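Local coordinates for sulfur oxygenase/reductase (Halothiobacillus neapolitanus, PDB 6QPA), which probably oxidises and reduces sulfur through an oxygen-dependent reaction at a mononuclear non-haem iron site, at residues Ser124-Ile129 and Leu307-Leu312; Pro6-Asn11 and Tyr79-Asp84; Glu184-Asn189 and Gln267-Val272; Gln157-Ile162 and Glu260-Ala265. One frame throughout, in Å; residues are numbered along the deposited sequence.

Interaction 1: residues Ser124-Ile129 and Leu307-Leu312; sequences SDLPQI and LWRKHL
The C-terminal tail that follows strand 290-305 packs on the exit of strand 110-125, and Arg-309 meets Leu-126, Pro-127 and Ile-129 there. Its extended chain carries the guanidinium to the loop 126-129. NH1 gives a hydrogen bond to the backbone O of Pro-127, 2.7 Å long and with 161° at the hydrogen. The acceptor lies in the guanidinium plane. Both faces of that plane are covered. CD1 of Leu-126 sits 4.1 Å above the middle of one, and CG2 of Ile-129 lies over the opposite one. The bond and the two covered faces limit its rotation. NH2 forms a salt bridge with Glu-258, a carboxylate that Arg-158 shares. With an alanine here, Pro-127 O would probably lose its donor and Glu-258 one of its two arginines, and a gap is likely to open between Leu-126 and Ile-129.

Leu-126 CD1 also touches Trp-308 CH2 at 3.6 Å. The first bond of the Trp-308 side chain heads away, but chi1 65° brings the far end of the indole round to Leu-126. Leu-312 CD1 lies 3.8 Å from Ser-124 OG. On the exposed side, the Gln-128 and Lys-310 side chains cross at about a right angle, NE2 to CG 3.2 Å. The ammonium itself reaches Asn-189 of the second subunit. A C-terminal tail closes over the sheet here, consistent with the dimeric alpha-beta barrel clan to which the family is assigned.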
# COMPACT_ATOMS: atom_id res chain seq x y z
N SER A 124 49.31 -40.64 -20.41
CA SER A 124 47.93 -40.21 -20.55
C SER A 124 47.07 -41.39 -20.95
O SER A 124 47.56 -42.40 -21.46
CB SER A 124 47.78 -39.09 -21.59
OG SER A 124 47.91 -39.63 -22.89
N ASP A 125 45.78 -41.27 -20.64
CA ASP A 125 44.72 -42.12 -21.16
C ASP A 125 43.53 -41.18 -21.33
O ASP A 125 42.63 -41.11 -20.48
CB ASP A 125 44.40 -43.30 -20.24
CG ASP A 125 43.35 -44.22 -20.83
OD1 ASP A 125 42.88 -43.98 -21.96
OD2 ASP A 125 42.96 -45.18 -20.14
N LEU A 126 43.56 -40.40 -22.42
CA LEU A 126 42.59 -39.35 -22.69
C LEU A 126 41.82 -39.71 -23.95
O LEU A 126 42.44 -39.81 -25.03
CB LEU A 126 43.26 -38.01 -22.89
CG LEU A 126 43.41 -37.03 -21.75
CD1 LEU A 126 43.88 -35.68 -22.33
CD2 LEU A 126 42.11 -36.88 -20.96
N PRO A 127 40.51 -39.87 -23.90
CA PRO A 127 39.73 -40.14 -25.11
C PRO A 127 39.53 -38.89 -25.96
O PRO A 127 39.65 -37.76 -25.48
CB PRO A 127 38.38 -40.64 -24.58
CG PRO A 127 38.27 -40.09 -23.19
CD PRO A 127 39.66 -39.67 -22.71
N GLN A 128 39.19 -39.12 -27.23
CA GLN A 128 38.75 -38.04 -28.11
C GLN A 128 37.43 -37.44 -27.61
O GLN A 128 36.56 -38.13 -27.08
CB GLN A 128 38.57 -38.55 -29.55
CG GLN A 128 39.87 -39.05 -30.20
CD GLN A 128 39.67 -39.61 -31.61
OE1 GLN A 128 38.56 -39.62 -32.15
NE2 GLN A 128 40.74 -40.15 -32.19
N ILE A 129 37.27 -36.13 -27.80
CA ILE A 129 36.01 -35.54 -27.38
C ILE A 129 34.96 -35.75 -28.47
O ILE A 129 35.27 -35.95 -29.65
CB ILE A 129 36.14 -34.05 -27.00
CG1 ILE A 129 36.59 -33.21 -28.18
CG2 ILE A 129 37.13 -33.90 -25.82
CD1 ILE A 129 36.57 -31.72 -27.84
N LEU A 307 41.57 -31.77 -31.33
CA LEU A 307 42.23 -32.71 -32.24
C LEU A 307 43.62 -33.13 -31.75
O LEU A 307 44.11 -34.18 -32.16
CB LEU A 307 42.30 -32.14 -33.65
CG LEU A 307 40.95 -32.49 -34.32
CD1 LEU A 307 39.97 -31.30 -34.36
CD2 LEU A 307 41.12 -33.19 -35.67
N TRP A 308 44.25 -32.35 -30.89
CA TRP A 308 45.51 -32.77 -30.31
C TRP A 308 45.39 -34.10 -29.56
O TRP A 308 46.36 -34.86 -29.47
CB TRP A 308 46.02 -31.69 -29.38
CG TRP A 308 45.13 -31.47 -28.19
CD1 TRP A 308 44.03 -30.67 -28.12
CD2 TRP A 308 45.29 -32.06 -26.89
NE1 TRP A 308 43.49 -30.73 -26.85
CE2 TRP A 308 44.26 -31.56 -26.08
CE3 TRP A 308 46.23 -32.93 -26.34
CZ2 TRP A 308 44.12 -31.93 -24.75
CZ3 TRP A 308 46.09 -33.30 -25.02
CH2 TRP A 308 45.06 -32.80 -24.23
N ARG A 309 44.21 -34.40 -29.00
CA ARG A 309 44.06 -35.66 -28.28
C ARG A 309 44.22 -36.85 -29.20
O ARG A 309 44.66 -37.91 -28.75
CB ARG A 309 42.69 -35.74 -27.63
CG ARG A 309 42.37 -34.63 -26.69
CD ARG A 309 40.89 -34.73 -26.29
NE ARG A 309 40.76 -33.97 -25.08
CZ ARG A 309 40.32 -34.42 -23.92
NH1 ARG A 309 39.87 -35.67 -23.75
NH2 ARG A 309 40.32 -33.56 -22.91
N LYS A 310 43.86 -36.70 -30.48
CA LYS A 310 43.85 -37.82 -31.41
C LYS A 310 45.23 -38.42 -31.61
O LYS A 310 45.33 -39.60 -31.96
CB LYS A 310 43.25 -37.40 -32.76
CG LYS A 310 41.75 -37.12 -32.75
CD LYS A 310 41.07 -37.34 -34.12
CE LYS A 310 39.56 -37.01 -34.08
NZ LYS A 310 38.74 -37.55 -35.23
N HIS A 311 46.29 -37.65 -31.39
CA HIS A 311 47.65 -38.17 -31.49
C HIS A 311 48.36 -37.98 -30.15
O HIS A 311 49.20 -37.08 -29.99
CB HIS A 311 48.42 -37.54 -32.66
CG HIS A 311 48.09 -36.10 -32.91
ND1 HIS A 311 48.66 -35.06 -32.21
CD2 HIS A 311 47.25 -35.53 -33.81
CE1 HIS A 311 48.19 -33.91 -32.66
NE2 HIS A 311 47.33 -34.17 -33.63
N LEU A 312 48.02 -38.83 -29.19
CA LEU A 312 48.75 -39.00 -27.95
C LEU A 312 49.34 -40.41 -27.91
O LEU A 312 49.35 -41.12 -28.92
CB LEU A 312 47.83 -38.74 -26.75
CG LEU A 312 47.52 -37.29 -26.42
CD1 LEU A 312 46.46 -37.20 -25.36
CD2 LEU A 312 48.79 -36.59 -25.97

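Interaction 2: residues Pro6-Asn11 and Tyr79-Asp84; sequences PIIAIN and YTVWKD
Backbone hydrogen bonds join Ile-7 to Trp-82 and Ala-9 to Thr-80, two in each pair. These are the hydrogen-bonded pairs of an antiparallel sheet. Their lengths run from 2.8 Å for Trp-82 N to Ile-7 O up to 2.9 Å for Ala-9 N to Thr-80 O. Ile-8 with Val-81 lies between them and Ile-10 with Tyr-79 beyond; both are non-hydrogen-bonded pairs.

Side-chain polar contacts lie on the Ala-9 and Thr-80 face. Trp-82 NE1 donates to Thr-80 OG1 at 2.8 Å, with the oxygen close to the indole plane. That oxygen sits between the backbone N and carbonyl carbon (chi1 55°), on the side of the strand where the indole lies. A water bridges Thr-80 OG1 and Ala-9 O. The nearest atom of the Thr-80 side chain is about 4 Å from the iron, and the Trp-82 ring meets His-88, an iron ligand. Both residues thus form part of the surroundings of the metal.

Apolar contacts fill the other face. Ile-10 CD1 makes a CH-pi contact over the Tyr-79 ring, 4.2 Å from its centroid. Ile-8 CG2 touches Tyr-79 CB at 3.8 Å. Pro-6 CB meets Val-81 CG1. Tyr-79 OH is hydrogen-bonded to His-256 ND1. A serine in its place would probably leave His-256 ND1 without this partner and open a gap beside Ile-8 and Ile-10.

Strand 110-125 flanks 7-15, and strand 42-53 flanks 74-82. Strand 193-204 packs against Ile-8, Ile-10 and Tyr-79, while helix 85-94 starts just after Asp-84.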
# COMPACT_ATOMS: atom_id res chain seq x y z
N PRO A 6 53.19 -34.30 -27.60
CA PRO A 6 53.19 -32.84 -27.71
C PRO A 6 53.52 -32.18 -26.38
O PRO A 6 53.50 -32.79 -25.31
CB PRO A 6 51.76 -32.52 -28.17
CG PRO A 6 50.94 -33.65 -27.63
CD PRO A 6 51.84 -34.87 -27.71
N ILE A 7 53.80 -30.89 -26.49
CA ILE A 7 54.07 -30.00 -25.37
C ILE A 7 52.79 -29.21 -25.08
O ILE A 7 52.10 -28.78 -26.01
CB ILE A 7 55.24 -29.05 -25.74
CG1 ILE A 7 56.54 -29.84 -25.99
CG2 ILE A 7 55.43 -27.96 -24.72
CD1 ILE A 7 56.88 -30.80 -24.92
N ILE A 8 52.49 -28.99 -23.81
CA ILE A 8 51.30 -28.22 -23.45
C ILE A 8 51.77 -27.01 -22.68
O ILE A 8 52.46 -27.14 -21.66
CB ILE A 8 50.30 -29.04 -22.63
CG1 ILE A 8 49.89 -30.30 -23.38
CG2 ILE A 8 48.99 -28.21 -22.38
CD1 ILE A 8 48.84 -31.11 -22.65
N ALA A 9 51.45 -25.83 -23.19
CA ALA A 9 51.62 -24.59 -22.45
C ALA A 9 50.31 -24.27 -21.75
O ALA A 9 49.24 -24.30 -22.38
CB ALA A 9 52.06 -23.44 -23.37
N ILE A 10 50.37 -24.02 -20.45
CA ILE A 10 49.18 -23.71 -19.67
C ILE A 10 49.28 -22.28 -19.22
O ILE A 10 50.06 -21.96 -18.32
CB ILE A 10 48.99 -24.66 -18.48
CG1 ILE A 10 48.92 -26.09 -18.99
CG2 ILE A 10 47.71 -24.26 -17.74
CD1 ILE A 10 48.75 -27.16 -17.88
N ASN A 11 48.50 -21.41 -19.84
CA ASN A 11 48.40 -20.02 -19.42
C ASN A 11 47.47 -19.96 -18.22
O ASN A 11 46.27 -20.22 -18.34
CB ASN A 11 47.89 -19.16 -20.58
CG ASN A 11 48.07 -17.70 -20.33
OD1 ASN A 11 47.36 -17.11 -19.53
ND2 ASN A 11 49.05 -17.10 -21.01
N TYR A 79 44.93 -24.23 -21.99
CA TYR A 79 45.92 -25.11 -22.59
C TYR A 79 46.09 -24.73 -24.04
O TYR A 79 45.11 -24.64 -24.77
CB TYR A 79 45.51 -26.59 -22.57
CG TYR A 79 45.35 -27.27 -21.24
CD1 TYR A 79 45.25 -26.56 -20.05
CD2 TYR A 79 45.28 -28.66 -21.19
CE1 TYR A 79 45.08 -27.21 -18.85
CE2 TYR A 79 45.12 -29.33 -19.99
CZ TYR A 79 45.02 -28.61 -18.82
OH TYR A 79 44.85 -29.30 -17.63
N THR A 80 47.33 -24.54 -24.48
CA THR A 80 47.62 -24.59 -25.90
C THR A 80 48.63 -25.70 -26.12
O THR A 80 49.56 -25.87 -25.33
CB THR A 80 48.15 -23.25 -26.47
OG1 THR A 80 49.28 -22.83 -25.72
CG2 THR A 80 47.04 -22.17 -26.41
N VAL A 81 48.39 -26.49 -27.15
CA VAL A 81 49.11 -27.74 -27.39
C VAL A 81 49.94 -27.60 -28.66
O VAL A 81 49.44 -27.12 -29.69
CB VAL A 81 48.11 -28.91 -27.46
CG1 VAL A 81 48.84 -30.25 -27.54
CG2 VAL A 81 47.18 -28.84 -26.21
N TRP A 82 51.21 -28.01 -28.59
CA TRP A 82 52.22 -27.65 -29.58
C TRP A 82 53.07 -28.85 -29.94
O TRP A 82 53.33 -29.72 -29.11
CB TRP A 82 53.15 -26.54 -29.04
CG TRP A 82 52.39 -25.33 -28.70
CD1 TRP A 82 51.84 -25.01 -27.48
CD2 TRP A 82 52.01 -24.29 -29.60
NE1 TRP A 82 51.18 -23.81 -27.57
CE2 TRP A 82 51.26 -23.35 -28.86
CE3 TRP A 82 52.26 -24.05 -30.96
CZ2 TRP A 82 50.74 -22.19 -29.45
CZ3 TRP A 82 51.74 -22.89 -31.54
CH2 TRP A 82 51.00 -21.97 -30.78
N LYS A 83 53.56 -28.85 -31.19
CA LYS A 83 54.54 -29.85 -31.59
C LYS A 83 55.80 -29.75 -30.74
O LYS A 83 56.42 -30.77 -30.43
CB LYS A 83 54.90 -29.69 -33.06
CG LYS A 83 53.78 -30.02 -34.02
CD LYS A 83 54.22 -29.87 -35.48
CE LYS A 83 53.08 -30.16 -36.45
NZ LYS A 83 53.49 -29.89 -37.87
N ASP A 84 56.18 -28.53 -30.34
CA ASP A 84 57.38 -28.31 -29.55
C ASP A 84 57.34 -26.92 -28.96
O ASP A 84 56.50 -26.09 -29.32
CB ASP A 84 58.65 -28.50 -30.40
CG ASP A 84 58.56 -27.78 -31.73
OD1 ASP A 84 58.19 -26.58 -31.77
OD2 ASP A 84 58.84 -28.42 -32.76
O HOH W 1 48.58 -21.59 -23.55

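Interaction 3: residues Glu184-Asn189 and Gln267-Val272; sequences EWMKAN and QGLGHV
Met-186 and Trp-185, near the end of helix 172-189, pack against Gly-268, Leu-269, His-271 and Val-272 where helix 262-269 gives way to 271-274. The contact is buried, small and made by van der Waals touch, with no hydrogen bond between the two segments. Met-186 carries much of it. Its chain runs extended to the sulfur and then bends (chi3 63°), which turns the methyl toward the helix. CE lies 4.0 Å from Gly-268 O and 4.4 Å from Leu-269 CD2. SD is 4.4 Å from Val-272 CG1.

The first bond of the Trp-185 side chain points toward the other segment. Its CZ3 approaches His-271 CD2 at 4.4 Å, with that carbon at the edge of the indole and near its plane. The approach to the imidazole is oblique. Helices 172-189 and 262-269 pack beside strands 193-204 and 251-259: Met-186 touches Met-193 and Trp-259, and Leu-269 touches Ile-257. This is consistent with the dimeric alpha-beta barrel clan. Helix 276-287 joins them through Leu-278, which touches Met-186, Trp-185 and Val-272.

One bond inside the segment holds the imidazole. His-271 ND1 donates to Gln-267 O at 3.0 Å with 155° at the hydrogen. The acceptor is in the ring plane, but the donor is tilted 32° from the carbonyl plane. The Asn-189 amide lies over the indole, its ND2 3.4 Å above the Trp-185 ring plane. Trp-185 NE1 is satisfied by Glu-277. The third subunit lies close by: its Lys-310 reaches Asn-189, and its Glu-304 and Ser-156 hydrogen-bond the Gln-267 amide.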
# COMPACT_ATOMS: atom_id res chain seq x y z
N GLU A 184 45.20 -45.42 -13.36
CA GLU A 184 44.74 -46.60 -14.07
C GLU A 184 43.72 -47.38 -13.25
O GLU A 184 42.76 -47.93 -13.80
CB GLU A 184 45.93 -47.49 -14.42
CG GLU A 184 46.78 -46.87 -15.51
CD GLU A 184 48.00 -47.71 -15.86
OE1 GLU A 184 48.42 -48.54 -15.04
OE2 GLU A 184 48.54 -47.53 -16.98
N TRP A 185 43.93 -47.47 -11.93
CA TRP A 185 42.95 -48.11 -11.07
C TRP A 185 41.62 -47.36 -11.14
O TRP A 185 40.56 -47.97 -11.30
CB TRP A 185 43.46 -48.17 -9.63
CG TRP A 185 42.71 -49.09 -8.67
CD1 TRP A 185 43.11 -50.34 -8.27
CD2 TRP A 185 41.48 -48.83 -7.96
NE1 TRP A 185 42.21 -50.86 -7.36
CE2 TRP A 185 41.21 -49.96 -7.15
CE3 TRP A 185 40.60 -47.74 -7.92
CZ2 TRP A 185 40.07 -50.05 -6.32
CZ3 TRP A 185 39.45 -47.83 -7.08
CH2 TRP A 185 39.22 -48.98 -6.29
N MET A 186 41.68 -46.03 -11.05
CA MET A 186 40.46 -45.23 -11.05
C MET A 186 39.71 -45.36 -12.37
O MET A 186 38.49 -45.52 -12.36
CB MET A 186 40.81 -43.77 -10.78
CG MET A 186 41.30 -43.55 -9.36
SD MET A 186 41.92 -41.89 -9.00
CE MET A 186 40.46 -40.94 -9.25
N LYS A 187 40.42 -45.33 -13.50
CA LYS A 187 39.72 -45.42 -14.78
C LYS A 187 39.09 -46.79 -14.95
O LYS A 187 38.04 -46.91 -15.58
CB LYS A 187 40.65 -45.10 -15.95
CG LYS A 187 39.93 -44.95 -17.31
CD LYS A 187 40.62 -43.92 -18.21
CE LYS A 187 39.96 -43.77 -19.59
NZ LYS A 187 39.93 -45.06 -20.35
N ALA A 188 39.69 -47.82 -14.37
CA ALA A 188 39.13 -49.16 -14.44
C ALA A 188 37.97 -49.37 -13.47
O ALA A 188 37.11 -50.20 -13.73
CB ALA A 188 40.22 -50.19 -14.17
N ASN A 189 37.92 -48.65 -12.35
CA ASN A 189 37.04 -49.04 -11.25
C ASN A 189 36.09 -47.98 -10.73
O ASN A 189 35.24 -48.31 -9.89
CB ASN A 189 37.88 -49.55 -10.07
CG ASN A 189 38.58 -50.87 -10.38
OD1 ASN A 189 37.93 -51.85 -10.75
ND2 ASN A 189 39.89 -50.89 -10.28
N GLN A 267 33.05 -37.55 -5.73
CA GLN A 267 32.98 -38.91 -5.22
C GLN A 267 34.14 -39.75 -5.76
O GLN A 267 34.70 -40.59 -5.04
CB GLN A 267 31.63 -39.51 -5.61
CG GLN A 267 31.32 -40.87 -5.00
CD GLN A 267 29.81 -41.13 -4.84
OE1 GLN A 267 29.41 -42.00 -4.07
NE2 GLN A 267 28.99 -40.39 -5.59
N GLY A 268 34.54 -39.50 -7.00
CA GLY A 268 35.57 -40.32 -7.60
C GLY A 268 36.92 -40.10 -6.95
O GLY A 268 37.58 -41.05 -6.52
N LEU A 269 37.33 -38.83 -6.82
CA LEU A 269 38.61 -38.54 -6.17
C LEU A 269 38.64 -39.07 -4.74
O LEU A 269 39.70 -39.51 -4.28
CB LEU A 269 38.88 -37.03 -6.19
CG LEU A 269 39.29 -36.38 -7.52
CD1 LEU A 269 39.22 -34.87 -7.45
CD2 LEU A 269 40.70 -36.77 -7.86
N GLY A 270 37.49 -39.08 -4.06
CA GLY A 270 37.43 -39.56 -2.68
C GLY A 270 37.78 -41.03 -2.51
O GLY A 270 38.08 -41.46 -1.40
N HIS A 271 37.77 -41.81 -3.60
CA HIS A 271 38.10 -43.23 -3.50
C HIS A 271 39.54 -43.45 -3.03
O HIS A 271 39.83 -44.50 -2.46
CB HIS A 271 37.91 -43.94 -4.85
CG HIS A 271 36.51 -44.40 -5.13
ND1 HIS A 271 35.44 -43.54 -5.23
CD2 HIS A 271 36.01 -45.65 -5.35
CE1 HIS A 271 34.34 -44.23 -5.48
NE2 HIS A 271 34.66 -45.52 -5.56
N VAL A 272 40.45 -42.48 -3.24
CA VAL A 272 41.80 -42.68 -2.71
C VAL A 272 41.81 -42.68 -1.20
O VAL A 272 42.82 -43.04 -0.59
CB VAL A 272 42.85 -41.66 -3.20
CG1 VAL A 272 42.93 -41.65 -4.72
CG2 VAL A 272 42.58 -40.24 -2.64

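Interaction 4: residues Gln157-Ile162 and Glu260-Ala265; sequences QRTVVI and ESPEHA
Van der Waals contacts dominate where Thr-159 meets Pro-262 and Ala-265 at the start of helix 262-269. Thr-159 OG1 is beside the backbone N and anti to the carbonyl carbon (chi1 -66°), which sets it against the proline ring. It lies 3.0 Å from Pro-262 N and 3.1 Å from Pro-262 CD. The proline nitrogen, a tertiary amide, carries no hydrogen, so this is close packing and not a hydrogen bond. The methyl branch, CG2, is 4.1 Å from Ala-265 CB. Val-161 is two residues on along the same side of the strand, and Val-161 CG2 lies 3.9 Å from Ala-265 CB.

The polar links are indirect. One water donates to Gln-157 O and to Glu-260 O, at 2.8 Å each, and so joins the two backbones.

Within the helical segment, Ser-261 is the N-cap residue. Its OG is hydrogen-bonded to His-264 ND1 at 2.6 Å, and this ties the cap to the first turn. The charged ends turn elsewhere. Arg-158 NE forms a salt bridge with Glu-258, and Glu-260 OE2 is hydrogen-bonded to Thr-133 and Ser-131 of the third subunit.

Methyl packing thus joins strand and helix; the water joins loop residues before each. The chemistry implies a join that rests on close fit, while the strong polar groups serve the sheet and the subunit interface.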
# COMPACT_ATOMS: atom_id res chain seq x y z
N GLN A 157 31.12 -30.29 -22.15
CA GLN A 157 30.02 -30.77 -21.31
C GLN A 157 30.51 -31.84 -20.33
O GLN A 157 29.97 -32.94 -20.24
CB GLN A 157 28.86 -31.35 -22.13
CG GLN A 157 27.97 -30.35 -22.86
CD GLN A 157 26.94 -31.04 -23.79
OE1 GLN A 157 26.64 -32.23 -23.65
NE2 GLN A 157 26.39 -30.26 -24.73
N ARG A 158 31.57 -31.54 -19.58
CA ARG A 158 32.06 -32.46 -18.56
C ARG A 158 32.91 -31.64 -17.60
O ARG A 158 33.03 -30.42 -17.72
CB ARG A 158 32.83 -33.64 -19.17
CG ARG A 158 34.18 -33.28 -19.80
CD ARG A 158 34.66 -34.31 -20.80
NE ARG A 158 36.01 -33.96 -21.27
CZ ARG A 158 36.25 -33.02 -22.18
NH1 ARG A 158 35.24 -32.35 -22.76
NH2 ARG A 158 37.51 -32.74 -22.53
N THR A 159 33.50 -32.33 -16.62
CA THR A 159 34.27 -31.67 -15.58
C THR A 159 35.74 -32.02 -15.76
O THR A 159 36.09 -33.18 -16.04
CB THR A 159 33.77 -32.10 -14.20
OG1 THR A 159 32.45 -31.60 -14.02
CG2 THR A 159 34.69 -31.55 -13.07
N VAL A 160 36.60 -31.02 -15.66
CA VAL A 160 38.04 -31.24 -15.66
C VAL A 160 38.56 -30.86 -14.28
O VAL A 160 38.26 -29.77 -13.77
CB VAL A 160 38.76 -30.48 -16.79
CG1 VAL A 160 40.29 -30.64 -16.65
CG2 VAL A 160 38.30 -31.01 -18.15
N VAL A 161 39.32 -31.76 -13.69
CA VAL A 161 39.92 -31.54 -12.39
C VAL A 161 41.44 -31.54 -12.57
O VAL A 161 41.97 -32.35 -13.34
CB VAL A 161 39.44 -32.66 -11.44
CG1 VAL A 161 40.42 -32.90 -10.39
CG2 VAL A 161 38.07 -32.28 -10.86
N ILE A 162 42.13 -30.62 -11.90
CA ILE A 162 43.59 -30.56 -11.96
C ILE A 162 44.15 -30.66 -10.55
O ILE A 162 43.85 -29.80 -9.70
CB ILE A 162 44.09 -29.28 -12.64
CG1 ILE A 162 43.50 -29.16 -14.06
CG2 ILE A 162 45.63 -29.29 -12.69
CD1 ILE A 162 43.93 -27.88 -14.79
N GLU A 260 32.58 -37.24 -15.64
CA GLU A 260 31.28 -36.96 -16.23
C GLU A 260 30.67 -35.66 -15.71
O GLU A 260 30.03 -34.93 -16.48
CB GLU A 260 30.32 -38.12 -15.96
CG GLU A 260 28.89 -37.84 -16.45
CD GLU A 260 27.99 -39.06 -16.42
OE1 GLU A 260 26.85 -38.92 -15.93
OE2 GLU A 260 28.39 -40.14 -16.90
N SER A 261 30.85 -35.37 -14.43
CA SER A 261 30.16 -34.27 -13.77
C SER A 261 30.94 -33.90 -12.51
O SER A 261 31.82 -34.65 -12.08
CB SER A 261 28.72 -34.67 -13.40
OG SER A 261 28.73 -35.55 -12.27
N PRO A 262 30.65 -32.75 -11.89
CA PRO A 262 31.34 -32.44 -10.63
C PRO A 262 31.08 -33.47 -9.53
O PRO A 262 31.99 -33.78 -8.76
CB PRO A 262 30.80 -31.04 -10.26
CG PRO A 262 30.40 -30.44 -11.62
CD PRO A 262 29.83 -31.62 -12.37
N GLU A 263 29.87 -34.03 -9.47
CA GLU A 263 29.54 -35.05 -8.47
C GLU A 263 30.36 -36.32 -8.67
O GLU A 263 30.87 -36.90 -7.71
CB GLU A 263 28.04 -35.35 -8.50
CG GLU A 263 27.12 -34.14 -8.18
CD GLU A 263 27.01 -33.03 -9.29
OE1 GLU A 263 27.21 -33.29 -10.50
OE2 GLU A 263 26.72 -31.87 -8.93
N HIS A 264 30.52 -36.77 -9.93
CA HIS A 264 31.37 -37.93 -10.18
C HIS A 264 32.82 -37.64 -9.82
O HIS A 264 33.53 -38.53 -9.33
CB HIS A 264 31.26 -38.35 -11.64
CG HIS A 264 29.92 -38.89 -12.00
ND1 HIS A 264 28.93 -38.10 -12.55
CD2 HIS A 264 29.38 -40.12 -11.83
CE1 HIS A 264 27.85 -38.84 -12.73
NE2 HIS A 264 28.09 -40.06 -12.31
N ALA A 265 33.28 -36.41 -10.08
CA ALA A 265 34.65 -36.01 -9.73
C ALA A 265 34.86 -36.03 -8.22
O ALA A 265 35.90 -36.50 -7.72
CB ALA A 265 34.95 -34.62 -10.30
O HOH W 2 29.79 -35.51 -19.16

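Interaction 2 lies nearest the chain's centre and is strand pairing with regular backbone bonds, close to the iron. Interaction 3 is also buried, its centre about 20 Å from the chain's centre, and is apolar helix packing. Interactions 1 and 4 are partly buried. Interaction 1 turns on an arginine bonded to a carbonyl and clasped by apolar groups; interaction 4 on methyl packing and a water. Interactions 1, 2 and 4 all reach the one antiparallel sheet. Interactions 3 and 4 share helix 262-269, and Leu-269 touches Val-161. Trp-308 packs on Val-81 between interactions 1 and 2. An Asp-125 to Lys-187 salt bridge joins interactions 1 and 3. Other subunits touch all but interaction 2.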